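Local structure of HTH-type transcriptional regulator PrpR (Mycobacterium tuberculosis, 6D2S) at residues D153-G156 / R157-V161. The protein regulates transcription of the enzymes that break down short-chain fatty acids through the glyoxylate and methylcitrate cycles. Sequence-based numbering, arbitrary orientation.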
ATOM      1  N   ASP A 153       5.787 -12.452   0.024  1.00 16.64           N
ATOM      2  CA  ASP A 153       6.149 -12.792   1.400  1.00 18.88           C
ATOM      3  C   ASP A 153       7.604 -12.444   1.713  1.00 16.47           C
ATOM      4  O   ASP A 153       7.905 -11.907   2.790  1.00 15.46           O
ATOM      5  CB  ASP A 153       5.886 -14.276   1.638  1.00 19.55           C
ATOM      6  CG  ASP A 153       4.403 -14.602   1.641  1.00 25.19           C
ATOM      7  OD1 ASP A 153       3.683 -14.053   2.501  1.00 28.49           O
ATOM      8  OD2 ASP A 153       3.952 -15.378   0.773  1.00 30.15           O
ATOM      9  N   LEU A 154       8.532 -12.769   0.809  1.00 16.19           N
ATOM     10  CA  LEU A 154       9.928 -12.419   1.067  1.00 16.12           C
ATOM     11  C   LEU A 154      10.138 -10.909   1.061  1.00 15.61           C
ATOM     12  O   LEU A 154      10.953 -10.392   1.836  1.00 16.42           O
ATOM     13  CB  LEU A 154      10.850 -13.086   0.048  1.00 16.96           C
ATOM     14  CG  LEU A 154      10.997 -14.602   0.159  1.00 19.17           C
ATOM     15  CD1 LEU A 154      12.075 -15.097  -0.812  1.00 17.82           C
ATOM     16  CD2 LEU A 154      11.319 -15.016   1.590  1.00 21.37           C
ATOM     17  N   LEU A 155       9.439 -10.186   0.178  1.00 12.93           N
ATOM     18  CA  LEU A 155       9.490  -8.724   0.226  1.00 12.68           C
ATOM     19  C   LEU A 155       8.977  -8.205   1.566  1.00 12.44           C
ATOM     20  O   LEU A 155       9.562  -7.287   2.152  1.00 12.12           O
ATOM     21  CB  LEU A 155       8.664  -8.126  -0.919  1.00 11.80           C
ATOM     22  CG  LEU A 155       9.284  -8.232  -2.315  1.00 14.60           C
ATOM     23  CD1 LEU A 155       8.227  -7.971  -3.392  1.00 14.19           C
ATOM     24  CD2 LEU A 155      10.428  -7.232  -2.417  1.00 15.07           C
ATOM     25  N   GLY A 156       7.880  -8.778   2.060  1.00 12.40           N
ATOM     26  CA  GLY A 156       7.363  -8.349   3.350  1.00 14.02           C
ATOM     27  C   GLY A 156       8.358  -8.583   4.470  1.00 16.94           C
ATOM     28  O   GLY A 156       8.595  -7.708   5.311  1.00 17.23           O
ATOM     29  N   ARG A 157       8.956  -9.771   4.500  1.00 16.14           N
ATOM     30  CA  ARG A 157       9.951 -10.061   5.526  0.53 19.02           C
ATOM     31  C   ARG A 157      11.178  -9.171   5.375  1.00 19.28           C
ATOM     32  O   ARG A 157      11.757  -8.725   6.374  1.00 21.37           O
ATOM     33  CB  ARG A 157      10.339 -11.537   5.470  0.53 22.32           C
ATOM     34  CG  ARG A 157       9.218 -12.451   5.911  0.53 26.78           C
ATOM     35  CD  ARG A 157       9.742 -13.818   6.317  0.53 29.95           C
ATOM     36  NE  ARG A 157       9.814 -14.729   5.184  0.53 31.50           N
ATOM     37  CZ  ARG A 157       8.785 -15.448   4.751  0.53 32.81           C
ATOM     38  NH1 ARG A 157       7.608 -15.351   5.356  0.53 32.86           N
ATOM     39  NH2 ARG A 157       8.931 -16.262   3.715  0.53 35.42           N
ATOM     40  N   ARG A 158      11.585  -8.897   4.137  1.00 15.30           N
ATOM     41  CA  ARG A 158      12.764  -8.066   3.918  1.00 18.23           C
ATOM     42  C   ARG A 158      12.560  -6.648   4.433  1.00 20.91           C
ATOM     43  O   ARG A 158      13.458  -6.076   5.070  1.00 20.17           O
ATOM     44  CB  ARG A 158      13.113  -8.034   2.432  1.00 18.92           C
ATOM     45  CG  ARG A 158      14.198  -7.018   2.084  1.00 24.08           C
ATOM     46  CD  ARG A 158      14.899  -7.402   0.794  1.00 29.93           C
ATOM     47  NE  ARG A 158      15.698  -6.307   0.255  1.00 37.71           N
ATOM     48  CZ  ARG A 158      16.534  -6.439  -0.771  1.00 47.18           C
ATOM     49  NH1 ARG A 158      16.686  -7.620  -1.355  1.00 47.46           N
ATOM     50  NH2 ARG A 158      17.223  -5.392  -1.208  1.00 50.98           N
ATOM     51  N   PHE A 159      11.399  -6.052   4.149  1.00 14.72           N
ATOM     52  CA  PHE A 159      11.133  -4.677   4.558  1.00 14.01           C
ATOM     53  C   PHE A 159      10.374  -4.579   5.875  1.00 18.27           C
ATOM     54  O   PHE A 159      10.249  -3.474   6.416  1.00 19.58           O
ATOM     55  CB  PHE A 159      10.374  -3.927   3.457  1.00 13.23           C
ATOM     56  CG  PHE A 159      11.209  -3.688   2.240  1.00 13.74           C
ATOM     57  CD1 PHE A 159      12.049  -2.590   2.168  1.00 18.45           C
ATOM     58  CD2 PHE A 159      11.197  -4.586   1.186  1.00 15.49           C
ATOM     59  CE1 PHE A 159      12.843  -2.367   1.051  1.00 20.43           C
ATOM     60  CE2 PHE A 159      11.993  -4.370   0.060  1.00 15.95           C
ATOM     61  CZ  PHE A 159      12.818  -3.261  -0.005  1.00 20.02           C
ATOM     62  N   GLY A 160       9.912  -5.705   6.414  1.00 17.28           N
ATOM     63  CA  GLY A 160       9.207  -5.716   7.684  1.00 19.98           C
ATOM     64  C   GLY A 160       7.782  -5.218   7.622  1.00 21.27           C
ATOM     65  O   GLY A 160       7.298  -4.615   8.592  1.00 17.57           O
ATOM     66  N   VAL A 161       7.083  -5.459   6.514  1.00 15.95           N
ATOM     67  CA  VAL A 161       5.729  -4.960   6.326  1.00 15.13           C
ATOM     68  C   VAL A 161       4.809  -6.122   5.968  1.00 15.27           C
ATOM     69  O   VAL A 161       5.253  -7.219   5.626  1.00 19.10           O
ATOM     70  CB  VAL A 161       5.664  -3.853   5.251  1.00 17.98           C
ATOM     71  CG1 VAL A 161       6.537  -2.668   5.669  1.00 13.67           C
ATOM     72  CG2 VAL A 161       6.115  -4.389   3.896  1.00 18.37           C
TER
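Arg157 folds back over the preceding turn of its helix and crosses Leu154 obliquely, its NH2 coming within 3.4 Å of the methyl CD2 of Leu154. This is one of two modelled conformers, so the guanidinium's position is provisional. With CG beside the backbone N (chi1 -69°) and a bend at chi3 (-89°), the chain turns toward the start of the helix, and one face of the guanidinium lies over Asp153 O, 4.1 Å below it. That oxygen already accepts the nearly straight helical bond from Arg157 N (2.9 Å). A long, flexible arginine suits this exposed flank: its CB and CG lie against the Asp153 carbonyl oxygen while the charge stays at the surface. The carboxylate of Asp153 is engaged elsewhere, OD1 forming a salt bridge with Lys245, but its negative charge probably still favours the nearby guanidinium. On the buried side the apolar Leu155 and Phe159 run side by side, Leu155 CD2 meeting Phe159 CE2 at 4.1 Å, while Leu155 O sits at the ring's edge, in its plane. Arg158 CG, anti to its N (chi1 171°), lies over one face of that ring, offset toward the rim; the extended chain beyond carries the guanidinium away. The helix ends at Gly160, whose positive phi is readily tolerated without a side chain. Across it Val161 N bonds to Gly156 O at 3.0 Å, the six-to-one bond of a Schellman-like end; Gly160 N adds only a weak one. Gly156 has no side chain, and its CA lies 3.3 Å from Val161 O, so the returning chain can come close. Within the IrrE N-terminal-like region, Leu155, Arg158 and Phe159 rest on Ala144 of helix 138-147, Leu155 and Val161 meet Val166 of helix 163-170, and Asp153's salt bridge reaches strand 239-247.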